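PDB 2WW8: CELL WALL surface anchor family protein from Streptococcus pneumoniae, which serves as a pilus adhesin of the pneumococcal surface, probably attaching the bacterium to host cells through a metal-containing, integrin-like region. Local coordinates for residues Val163-Ala174 and Ile193-Tyr204; Asp600-Gln609 and Tyr678-Phe686. All blocks are in the same frame, centred on the assembly; numbering follows the deposited sequence. Where two conformers were deposited one is given.

Interactions 1 and 2 lie side by side, their centres about 14 Å apart, and meet along the neighbouring antiparallel strands 203-218 and 673-682. V680 N lies 2.8 Å from Y204 O, a probable backbone hydrogen bond, and N197 ND2 approaches N679 OD1 to the same 2.8 Å, a weaker link between side chains. R681 of interaction 2 also forms a salt bridge with D201 of interaction 1. Strand 673-682 thus runs between strand 203-218 and strand 606-608. A bound calcium ion lies about 8 Å from the side chain of Q609 in interaction 2; L610, D613, R615, D617 and D620 form its site.

Interaction 1: residues Val163-Ala174 and Ile193-Tyr204; sequences VDGSEKNGQHKA and IYQVNNLDDNQY
K173 and L199 pack against each other between the two segments, the lysine's methylene chain crossing the leucine's branch at a slant. K173 CD lies 3.8 Å from L199 CD1, and a bend farther along the lysine chain (chi3 76°) turns its ammonium toward the type I turn L199-N202. There NZ donates to L199 O at 3.0 Å from above the carbonyl plane, while N202 N reaches the same oxygen from the opposite face. A second, weak bond joins K173 NZ to N202 OD1 at 3.2 Å. D720, outside both segments, completes the polar cluster with a salt bridge to K173 and a hydrogen bond from N202 ND2; a flexible lysine suits this place because its carbons line an apolar surface while its charge is met at the far end.

L199 holds its CG opposite the backbone N (chi1 -172°), which carries both methyls over the turn 163-166: CD1 rests 3.7 Å from S166 CA, and CD2 faces the carbonyls of G165 and E167. The contact packs the tip of one beta hairpin, strands 187-196 and 203-218, against the type II turn V163-S166 and the small hairpin after it, whose type I' turn K168-Q171 leads back into strand 171-184. A classic bulge, with N197 and N198 both facing Q203, helps shape that tip. G165 takes a positive phi (94°) that suits glycine, and its backbone presses against both methyls of V196. S166 OG turns back to V163 O at 2.6 Å, bracing the turn.

Deeper in, the small methyl of A174 meets two larger groups on adjacent sides, I193 CD1 at 3.9 Å and Y204 CE2 at 3.8 Å, the ring being met obliquely. At the outer side K168 and D200 cross at about a right angle in a long salt bridge.

Interaction 2: residues Asp600-Gln609 and Tyr678-Phe686; sequences DPMGELIDLQ and YNVRLNDEF
I606 and V680 meet at the apolar centre, the branch methyl I606 CG2 lying 3.8 Å from V680 CB; beta-branched residues suit such extended strands. Beside them M602 bends at chi2 and chi3, bringing SD alongside V680 CG1 and obliquely to the Y678 ring, a Met-aromatic contact. L608 comes at about a right angle to Y678, its CD1 only 3.3 Å from ring atom CD2, a tight fit.

The ring's hydroxyl reaches the buried carboxylate of D600. Y678 CG stands between its backbone N and carbonyl carbon (chi1 57°), and from there OH donates to D600 OD2 at 2.5 Å, on the syn side of the carboxylate. This short bond, with a weak one from T698 to D600 OD1, probably offsets much of the cost of burying a carboxylate.

Strands 606-608 and 678-682 run antiparallel, their short axes 145° apart. At the hydrogen-bonded pair D607 and R681, D607 N reaches R681 O at 2.9 Å and R681 N returns a bond to D607 O; Q609 N to N679 O and N683 N to L605 O extend the ladder at either end.

Along the polar edge, N683 places CG opposite its backbone N, directing ND2 to the syn lone pair of D607 OD2 at 3.0 Å, with amide and carboxylate planes 78° apart. Its OD1 receives E685 N in an Asx turn, so one asparagine both links the strands and shapes the turn that follows. R681 extends its chain outward, clasping D684 OD1 with NH1 and NH2 and forming a salt bridge with D201.

Both segments belong to the Ig-like region of this tip pilin. Strand 203-218, from much earlier in the chain, packs I206 and L208 on Y678, I661 of strand 660-668 touches M602, L608 and Y678, and Y692 of strand 692-693 lies against L605 and L682.

Interaction 1: residues Val163-Ala174 and Ile193-Tyr204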
loop_
_atom_site.group_PDB
_atom_site.type_symbol
_atom_site.label_atom_id
_atom_site.label_comp_id
_atom_site.label_asym_id
_atom_site.label_seq_id
_atom_site.Cartn_x
_atom_site.Cartn_y
_atom_site.Cartn_z
ATOM N N VAL A 163 -12.684 -6.427 3.581
ATOM C CA VAL A 163 -11.949 -6.362 2.322
ATOM C C VAL A 163 -12.974 -6.062 1.221
ATOM O O VAL A 163 -14.026 -6.719 1.148
ATOM C CB VAL A 163 -11.249 -7.697 2.036
ATOM C CG1 VAL A 163 -10.710 -7.710 0.594
ATOM C CG2 VAL A 163 -10.119 -8.008 3.063
ATOM N N ASP A 164 -12.711 -5.036 0.415
ATOM C CA ASP A 164 -13.631 -4.685 -0.688
ATOM C C ASP A 164 -13.559 -5.753 -1.782
ATOM O O ASP A 164 -12.459 -6.217 -2.094
ATOM C CB ASP A 164 -13.262 -3.349 -1.330
ATOM C CG ASP A 164 -13.420 -2.178 -0.382
ATOM O OD1 ASP A 164 -14.498 -2.064 0.238
ATOM O OD2 ASP A 164 -12.484 -1.350 -0.262
ATOM N N GLY A 165 -14.710 -6.114 -2.343
ATOM C CA GLY A 165 -14.855 -7.226 -3.272
ATOM C C GLY A 165 -15.265 -8.526 -2.593
ATOM O O GLY A 165 -15.511 -9.525 -3.277
ATOM N N SER A 166 -15.304 -8.540 -1.257
ATOM C CA SER A 166 -15.750 -9.720 -0.501
ATOM C C SER A 166 -17.191 -9.637 0.055
ATOM O O SER A 166 -17.629 -10.544 0.772
ATOM C CB SER A 166 -14.726 -10.105 0.575
ATOM O OG SER A 166 -14.772 -9.122 1.579
ATOM N N GLU A 167 -17.907 -8.556 -0.278
ATOM C CA GLU A 167 -19.286 -8.327 0.153
ATOM C C GLU A 167 -20.194 -9.369 -0.482
ATOM O O GLU A 167 -20.120 -9.602 -1.691
ATOM C CB GLU A 167 -19.816 -6.934 -0.194
ATOM C CG GLU A 167 -21.178 -6.590 0.472
ATOM C CD GLU A 167 -22.309 -6.205 -0.508
ATOM O OE1 GLU A 167 -22.003 -5.655 -1.593
ATOM O OE2 GLU A 167 -23.518 -6.441 -0.232
ATOM N N LYS A 168 -21.022 -9.996 0.351
ATOM C CA LYS A 168 -22.067 -10.928 -0.095
ATOM C C LYS A 168 -23.360 -10.660 0.671
ATOM O O LYS A 168 -23.550 -11.108 1.807
ATOM C CB LYS A 168 -21.620 -12.389 0.061
ATOM C CG LYS A 168 -22.583 -13.458 -0.440
ATOM C CD LYS A 168 -22.396 -13.756 -1.925
ATOM C CE LYS A 168 -23.539 -14.689 -2.331
ATOM N NZ LYS A 168 -23.765 -14.768 -3.802
ATOM N N ASN A 169 -24.243 -9.899 0.033
ATOM C CA ASN A 169 -25.558 -9.630 0.593
ATOM C C ASN A 169 -25.517 -8.863 1.911
ATOM O O ASN A 169 -26.179 -9.244 2.878
ATOM C CB ASN A 169 -26.341 -10.939 0.720
ATOM C CG ASN A 169 -26.947 -11.378 -0.606
ATOM O OD1 ASN A 169 -27.674 -10.613 -1.241
ATOM N ND2 ASN A 169 -26.660 -12.609 -1.022
ATOM N N GLY A 170 -24.742 -7.781 1.931
ATOM C CA GLY A 170 -24.652 -6.910 3.098
ATOM C C GLY A 170 -23.595 -7.310 4.104
ATOM O O GLY A 170 -23.312 -6.544 5.018
ATOM N N GLN A 171 -22.986 -8.484 3.950
ATOM C CA GLN A 171 -21.913 -8.890 4.863
ATOM C C GLN A 171 -20.628 -9.233 4.121
ATOM O O GLN A 171 -20.639 -9.396 2.902
ATOM C CB GLN A 171 -22.361 -10.075 5.725
ATOM C CG GLN A 171 -23.589 -9.781 6.611
ATOM C CD GLN A 171 -23.283 -8.720 7.670
ATOM O OE1 GLN A 171 -23.649 -7.553 7.507
ATOM N NE2 GLN A 171 -22.601 -9.113 8.743
ATOM N N HIS A 172 -19.514 -9.357 4.842
ATOM C CA HIS A 172 -18.227 -9.545 4.184
ATOM C C HIS A 172 -17.622 -10.899 4.524
ATOM O O HIS A 172 -17.746 -11.415 5.647
ATOM C CB HIS A 172 -17.276 -8.404 4.547
ATOM C CG HIS A 172 -17.560 -7.125 3.830
ATOM N ND1 HIS A 172 -18.651 -6.328 4.114
ATOM C CD2 HIS A 172 -16.891 -6.496 2.831
ATOM C CE1 HIS A 172 -18.648 -5.267 3.323
ATOM N NE2 HIS A 172 -17.584 -5.341 2.541
ATOM N N LYS A 173 -16.919 -11.439 3.537
ATOM C CA LYS A 173 -16.276 -12.750 3.625
ATOM C C LYS A 173 -14.779 -12.722 3.989
ATOM O O LYS A 173 -14.184 -13.753 4.342
ATOM C CB LYS A 173 -16.570 -13.539 2.346
ATOM C CG LYS A 173 -17.956 -14.135 2.376
ATOM C CD LYS A 173 -18.393 -14.728 1.052
ATOM C CE LYS A 173 -17.702 -16.059 0.821
ATOM N NZ LYS A 173 -18.373 -16.863 -0.249
ATOM N N ALA A 174 -14.188 -11.534 3.967
ATOM C CA ALA A 174 -12.744 -11.425 4.172
ATOM C C ALA A 174 -12.365 -10.118 4.846
ATOM O O ALA A 174 -13.046 -9.096 4.631
ATOM C CB ALA A 174 -12.013 -11.542 2.847
ATOM N N ILE A 193 -4.726 -9.633 1.695
ATOM C CA ILE A 193 -5.441 -10.160 0.537
ATOM C C ILE A 193 -5.423 -8.949 -0.406
ATOM O O ILE A 193 -5.851 -7.856 -0.012
ATOM C CB ILE A 193 -6.888 -10.611 0.925
ATOM C CG1 ILE A 193 -6.868 -11.861 1.824
ATOM C CG2 ILE A 193 -7.724 -10.927 -0.344
ATOM C CD1 ILE A 193 -8.122 -11.990 2.672
ATOM N N TYR A 194 -4.885 -9.101 -1.623
ATOM C CA TYR A 194 -4.888 -7.964 -2.566
ATOM C C TYR A 194 -5.914 -8.098 -3.696
ATOM O O TYR A 194 -6.148 -7.169 -4.485
ATOM C CB TYR A 194 -3.509 -7.720 -3.176
ATOM C CG TYR A 194 -3.112 -8.756 -4.217
ATOM C CD1 TYR A 194 -2.718 -10.034 -3.854
ATOM C CD2 TYR A 194 -3.138 -8.424 -5.568
ATOM C CE1 TYR A 194 -2.346 -10.964 -4.810
ATOM C CE2 TYR A 194 -2.798 -9.313 -6.542
ATOM C CZ TYR A 194 -2.392 -10.570 -6.155
ATOM O OH TYR A 194 -2.034 -11.438 -7.142
ATOM N N GLN A 195 -6.506 -9.273 -3.795
ATOM C CA GLN A 195 -7.612 -9.480 -4.712
ATOM C C GLN A 195 -8.433 -10.697 -4.330
ATOM O O GLN A 195 -7.927 -11.649 -3.737
ATOM C CB GLN A 195 -7.153 -9.583 -6.178
ATOM C CG GLN A 195 -6.248 -10.773 -6.507
ATOM C CD GLN A 195 -5.832 -10.793 -7.996
ATOM O OE1 GLN A 195 -5.930 -9.787 -8.694
ATOM N NE2 GLN A 195 -5.386 -11.940 -8.473
ATOM N N VAL A 196 -9.706 -10.624 -4.713
ATOM C CA VAL A 196 -10.658 -11.710 -4.610
ATOM C C VAL A 196 -10.661 -12.348 -6.014
ATOM O O VAL A 196 -11.052 -11.687 -6.990
ATOM C CB VAL A 196 -12.029 -11.090 -4.186
ATOM C CG1 VAL A 196 -13.163 -12.112 -4.023
ATOM C CG2 VAL A 196 -11.808 -10.260 -2.911
ATOM N N ASN A 197 -10.216 -13.605 -6.106
ATOM C CA ASN A 197 -10.209 -14.320 -7.384
ATOM C C ASN A 197 -11.546 -14.915 -7.743
ATOM O O ASN A 197 -11.949 -14.868 -8.896
ATOM C CB ASN A 197 -9.169 -15.431 -7.429
ATOM C CG ASN A 197 -7.765 -14.891 -7.191
ATOM O OD1 ASN A 197 -7.505 -13.720 -7.449
ATOM N ND2 ASN A 197 -6.887 -15.712 -6.647
ATOM N N ASN A 198 -12.213 -15.502 -6.761
ATOM C CA ASN A 198 -13.547 -16.034 -7.023
ATOM C C ASN A 198 -14.271 -16.074 -5.667
ATOM O O ASN A 198 -13.973 -16.898 -4.795
ATOM C CB ASN A 198 -13.418 -17.399 -7.725
ATOM C CG ASN A 198 -14.748 -17.949 -8.182
ATOM O OD1 ASN A 198 -15.781 -17.724 -7.547
ATOM N ND2 ASN A 198 -14.743 -18.686 -9.284
ATOM N N LEU A 199 -15.216 -15.155 -5.492
ATOM C CA LEU A 199 -15.837 -14.976 -4.187
ATOM C C LEU A 199 -16.646 -16.195 -3.727
ATOM O O LEU A 199 -16.457 -16.638 -2.581
ATOM C CB LEU A 199 -16.622 -13.658 -4.032
ATOM C CG LEU A 199 -17.138 -13.328 -2.623
ATOM C CD1 LEU A 199 -16.030 -13.241 -1.546
ATOM C CD2 LEU A 199 -17.976 -12.056 -2.706
ATOM N N ASP A 200 -17.496 -16.702 -4.619
ATOM C CA ASP A 200 -18.362 -17.853 -4.376
ATOM C C ASP A 200 -17.582 -19.109 -4.078
ATOM O O ASP A 200 -18.057 -19.987 -3.362
ATOM C CB ASP A 200 -19.330 -18.124 -5.541
ATOM C CG ASP A 200 -20.349 -16.999 -5.727
ATOM O OD1 ASP A 200 -20.404 -16.019 -4.934
ATOM O OD2 ASP A 200 -21.131 -17.094 -6.698
ATOM N N ASP A 201 -16.385 -19.200 -4.624
ATOM C CA ASP A 201 -15.537 -20.342 -4.347
ATOM C C ASP A 201 -14.411 -20.101 -3.311
ATOM O O ASP A 201 -13.518 -20.937 -3.106
ATOM C CB ASP A 201 -15.014 -20.811 -5.698
ATOM C CG ASP A 201 -14.356 -22.165 -5.615
ATOM O OD1 ASP A 201 -14.992 -23.075 -5.045
ATOM O OD2 ASP A 201 -13.207 -22.296 -6.114
ATOM N N ASN A 202 -14.452 -18.953 -2.642
ATOM C CA ASN A 202 -13.488 -18.637 -1.582
ATOM C C ASN A 202 -12.006 -18.643 -1.947
ATOM O O ASN A 202 -11.186 -19.181 -1.184
ATOM C CB ASN A 202 -13.705 -19.589 -0.411
ATOM C CG ASN A 202 -15.147 -19.565 0.071
ATOM O OD1 ASN A 202 -15.704 -18.489 0.322
ATOM N ND2 ASN A 202 -15.764 -20.744 0.178
ATOM N N GLN A 203 -11.685 -18.016 -3.076
ATOM C CA GLN A 203 -10.360 -18.022 -3.694
ATOM C C GLN A 203 -9.863 -16.595 -3.660
ATOM O O GLN A 203 -10.573 -15.678 -4.106
ATOM C CB GLN A 203 -10.458 -18.454 -5.154
ATOM C CG GLN A 203 -10.580 -19.952 -5.316
ATOM C CD GLN A 203 -10.531 -20.400 -6.757
ATOM O OE1 GLN A 203 -9.794 -19.831 -7.559
ATOM N NE2 GLN A 203 -11.329 -21.401 -7.109
ATOM N N TYR A 204 -8.662 -16.425 -3.109
ATOM C CA TYR A 204 -8.080 -15.085 -2.938
ATOM C C TYR A 204 -6.621 -15.079 -3.303
ATOM O O TYR A 204 -5.892 -16.089 -3.147
ATOM C CB TYR A 204 -8.170 -14.692 -1.458
ATOM C CG TYR A 204 -9.596 -14.679 -0.911
ATOM C CD1 TYR A 204 -10.214 -15.847 -0.477
ATOM C CD2 TYR A 204 -10.324 -13.500 -0.885
ATOM C CE1 TYR A 204 -11.530 -15.826 0.024
ATOM C CE2 TYR A 204 -11.610 -13.461 -0.381
ATOM C CZ TYR A 204 -12.216 -14.618 0.059
ATOM O OH TYR A 204 -13.527 -14.530 0.546
HETATM O O HOH W 1 -19.949 -19.197 -1.026
#

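Interaction 2: residues Asp600-Gln609 and Tyr678-Phe686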
loop_
_atom_site.group_PDB
_atom_site.type_symbol
_atom_site.label_atom_id
_atom_site.label_comp_id
_atom_site.label_asym_id
_atom_site.label_seq_id
_atom_site.Cartn_x
_atom_site.Cartn_y
_atom_site.Cartn_z
ATOM N N ASP A 600 6.175 -18.535 6.052
ATOM C CA ASP A 600 4.743 -18.281 5.801
ATOM C C ASP A 600 3.941 -19.592 5.731
ATOM O O ASP A 600 3.661 -20.102 4.625
ATOM C CB ASP A 600 4.564 -17.453 4.526
ATOM C CG ASP A 600 3.113 -17.074 4.243
ATOM O OD1 ASP A 600 2.204 -17.244 5.091
ATOM O OD2 ASP A 600 2.860 -16.595 3.121
ATOM N N PRO A 601 3.542 -20.119 6.917
ATOM C CA PRO A 601 2.716 -21.331 6.988
ATOM C C PRO A 601 1.276 -21.003 6.571
ATOM O O PRO A 601 0.762 -19.910 6.917
ATOM C CB PRO A 601 2.794 -21.754 8.465
ATOM C CG PRO A 601 3.581 -20.750 9.201
ATOM C CD PRO A 601 3.857 -19.578 8.253
ATOM N N MET A 602 0.659 -21.870 5.758
ATOM C CA MET A 602 -0.775 -21.687 5.533
ATOM C C MET A 602 -1.553 -21.829 6.864
ATOM O O MET A 602 -1.185 -22.669 7.713
ATOM C CB MET A 602 -1.242 -22.733 4.525
ATOM C CG MET A 602 -0.642 -22.590 3.149
ATOM S SD MET A 602 -0.843 -21.006 2.280
ATOM C CE MET A 602 0.693 -20.189 2.662
ATOM N N GLY A 603 -2.617 -21.045 7.066
ATOM C CA GLY A 603 -3.555 -21.297 8.196
ATOM C C GLY A 603 -4.280 -22.643 8.162
ATOM O O GLY A 603 -4.389 -23.255 7.084
ATOM N N GLU A 604 -4.755 -23.132 9.318
ATOM C CA GLU A 604 -5.726 -24.238 9.394
ATOM C C GLU A 604 -6.842 -24.005 8.379
ATOM O O GLU A 604 -7.395 -22.904 8.326
ATOM C CB GLU A 604 -6.354 -24.275 10.795
ATOM C CG GLU A 604 -7.640 -25.093 10.964
ATOM C CD GLU A 604 -8.149 -25.142 12.395
ATOM O OE1 GLU A 604 -7.499 -24.526 13.273
ATOM O OE2 GLU A 604 -9.195 -25.797 12.628
ATOM N N LEU A 605 -7.178 -25.035 7.607
ATOM C CA LEU A 605 -8.216 -24.977 6.601
ATOM C C LEU A 605 -8.031 -23.935 5.506
ATOM O O LEU A 605 -9.046 -23.442 4.989
ATOM C CB LEU A 605 -9.574 -24.803 7.293
ATOM C CG LEU A 605 -10.021 -25.983 8.158
ATOM C CD1 LEU A 605 -11.517 -25.896 8.294
ATOM C CD2 LEU A 605 -9.659 -27.321 7.518
ATOM N N ILE A 606 -6.766 -23.603 5.196
ATOM C CA ILE A 606 -6.369 -22.703 4.106
ATOM C C ILE A 606 -5.481 -23.547 3.192
ATOM O O ILE A 606 -4.456 -24.060 3.661
ATOM C CB ILE A 606 -5.550 -21.491 4.615
ATOM C CG1 ILE A 606 -6.359 -20.678 5.648
ATOM C CG2 ILE A 606 -5.052 -20.648 3.431
ATOM C CD1 ILE A 606 -7.479 -19.798 5.055
ATOM N N ASP A 607 -5.921 -23.767 1.946
ATOM C CA ASP A 607 -5.095 -24.480 0.970
ATOM C C ASP A 607 -4.431 -23.563 -0.056
ATOM O O ASP A 607 -5.098 -22.812 -0.754
ATOM C CB ASP A 607 -5.908 -25.524 0.200
ATOM C CG ASP A 607 -6.703 -26.452 1.111
ATOM O OD1 ASP A 607 -6.092 -27.002 2.062
ATOM O OD2 ASP A 607 -7.923 -26.651 0.875
ATOM N N LEU A 608 -3.104 -23.609 -0.114
ATOM C CA LEU A 608 -2.327 -22.959 -1.162
ATOM C C LEU A 608 -2.772 -23.571 -2.509
ATOM O O LEU A 608 -2.899 -24.802 -2.599
ATOM C CB LEU A 608 -0.837 -23.252 -0.973
ATOM C CG LEU A 608 0.183 -22.562 -1.909
ATOM C CD1 LEU A 608 0.241 -21.075 -1.891
ATOM C CD2 LEU A 608 1.556 -23.108 -1.505
ATOM N N GLN A 609 -3.040 -22.723 -3.502
ATOM C CA GLN A 609 -3.450 -23.167 -4.842
ATOM C C GLN A 609 -2.200 -23.592 -5.571
ATOM O O GLN A 609 -1.286 -22.792 -5.808
ATOM C CB GLN A 609 -4.159 -22.074 -5.626
ATOM C CG GLN A 609 -5.462 -21.720 -4.915
ATOM C CD GLN A 609 -6.367 -22.928 -4.804
ATOM O OE1 GLN A 609 -6.342 -23.697 -3.819
ATOM N NE2 GLN A 609 -7.178 -23.114 -5.838
ATOM N N TYR A 678 0.594 -15.175 -4.179
ATOM C CA TYR A 678 0.194 -16.540 -4.400
ATOM C C TYR A 678 -1.320 -16.567 -4.122
ATOM O O TYR A 678 -1.902 -15.607 -3.643
ATOM C CB TYR A 678 0.981 -17.567 -3.541
ATOM C CG TYR A 678 0.890 -17.301 -2.045
ATOM C CD1 TYR A 678 1.811 -16.445 -1.390
ATOM C CD2 TYR A 678 -0.157 -17.836 -1.290
ATOM C CE1 TYR A 678 1.701 -16.182 -0.014
ATOM C CE2 TYR A 678 -0.262 -17.601 0.096
ATOM C CZ TYR A 678 0.654 -16.770 0.722
ATOM O OH TYR A 678 0.529 -16.553 2.089
ATOM N N ASN A 679 -1.959 -17.692 -4.411
ATOM C CA ASN A 679 -3.397 -17.795 -4.292
ATOM C C ASN A 679 -3.719 -18.844 -3.258
ATOM O O ASN A 679 -2.959 -19.811 -3.139
ATOM C CB ASN A 679 -4.006 -18.157 -5.652
ATOM C CG ASN A 679 -3.832 -17.031 -6.666
ATOM O OD1 ASN A 679 -4.077 -15.844 -6.378
ATOM N ND2 ASN A 679 -3.414 -17.392 -7.870
ATOM N N VAL A 680 -4.807 -18.605 -2.513
ATOM C CA VAL A 680 -5.332 -19.577 -1.546
ATOM C C VAL A 680 -6.830 -19.746 -1.726
ATOM O O VAL A 680 -7.510 -18.927 -2.344
ATOM C CB VAL A 680 -5.068 -19.218 -0.068
ATOM C CG1 VAL A 680 -3.545 -18.955 0.178
ATOM C CG2 VAL A 680 -5.926 -17.982 0.306
ATOM N N ARG A 681 -7.299 -20.824 -1.116
ATOM C CA ARG A 681 -8.687 -21.170 -1.094
ATOM C C ARG A 681 -9.032 -21.689 0.309
ATOM O O ARG A 681 -8.326 -22.550 0.890
ATOM C CB ARG A 681 -8.925 -22.274 -2.136
ATOM C CG ARG A 681 -10.427 -22.607 -2.338
ATOM C CD ARG A 681 -10.597 -23.746 -3.343
ATOM N NE ARG A 681 -12.020 -24.003 -3.544
ATOM C CZ ARG A 681 -12.697 -24.966 -2.929
ATOM N NH1 ARG A 681 -12.087 -25.771 -2.063
ATOM N NH2 ARG A 681 -13.996 -25.124 -3.170
ATOM N N LEU A 682 -10.170 -21.212 0.809
ATOM C CA LEU A 682 -10.760 -21.846 1.982
ATOM C C LEU A 682 -11.096 -23.326 1.745
ATOM O O LEU A 682 -11.751 -23.700 0.770
ATOM C CB LEU A 682 -11.995 -21.061 2.435
ATOM C CG LEU A 682 -12.682 -21.517 3.720
ATOM C CD1 LEU A 682 -11.754 -21.494 4.932
ATOM C CD2 LEU A 682 -13.914 -20.638 3.935
ATOM N N ASN A 683 -10.613 -24.185 2.634
ATOM C CA ASN A 683 -10.880 -25.598 2.535
ATOM C C ASN A 683 -12.368 -25.945 2.703
ATOM O O ASN A 683 -13.090 -25.313 3.471
ATOM C CB ASN A 683 -10.035 -26.342 3.558
ATOM C CG ASN A 683 -10.268 -27.819 3.482
ATOM O OD1 ASN A 683 -11.212 -28.331 4.079
ATOM N ND2 ASN A 683 -9.436 -28.517 2.707
ATOM N N ASP A 684 -12.824 -26.955 1.981
ATOM C CA ASP A 684 -14.229 -27.349 2.008
ATOM C C ASP A 684 -14.790 -27.709 3.380
ATOM O O ASP A 684 -16.011 -27.762 3.492
ATOM C CB ASP A 684 -14.471 -28.546 1.091
ATOM C CG ASP A 684 -14.639 -28.140 -0.351
ATOM O OD1 ASP A 684 -14.636 -26.920 -0.648
ATOM O OD2 ASP A 684 -14.800 -29.072 -1.177
ATOM N N GLU A 685 -13.947 -27.955 4.392
ATOM C CA GLU A 685 -14.446 -28.475 5.675
ATOM C C GLU A 685 -14.665 -27.337 6.667
ATOM O O GLU A 685 -14.821 -27.585 7.864
ATOM C CB GLU A 685 -13.572 -29.596 6.286
ATOM C CG GLU A 685 -13.294 -30.794 5.369
ATOM C CD GLU A 685 -14.497 -31.691 5.110
ATOM O OE1 GLU A 685 -15.124 -32.160 6.092
ATOM O OE2 GLU A 685 -14.801 -31.946 3.918
ATOM N N PHE A 686 -14.652 -26.102 6.161
ATOM C CA PHE A 686 -14.828 -24.928 7.021
ATOM C C PHE A 686 -16.027 -25.032 7.948
ATOM O O PHE A 686 -17.021 -25.700 7.638
ATOM C CB PHE A 686 -14.964 -23.615 6.236
ATOM C CG PHE A 686 -16.185 -23.535 5.329
ATOM C CD1 PHE A 686 -16.132 -24.026 4.028
ATOM C CD2 PHE A 686 -17.365 -22.940 5.778
ATOM C CE1 PHE A 686 -17.226 -23.937 3.176
ATOM C CE2 PHE A 686 -18.496 -22.859 4.958
ATOM C CZ PHE A 686 -18.439 -23.377 3.652
HETATM O O HOH W 2 -0.960 -20.151 -5.838
#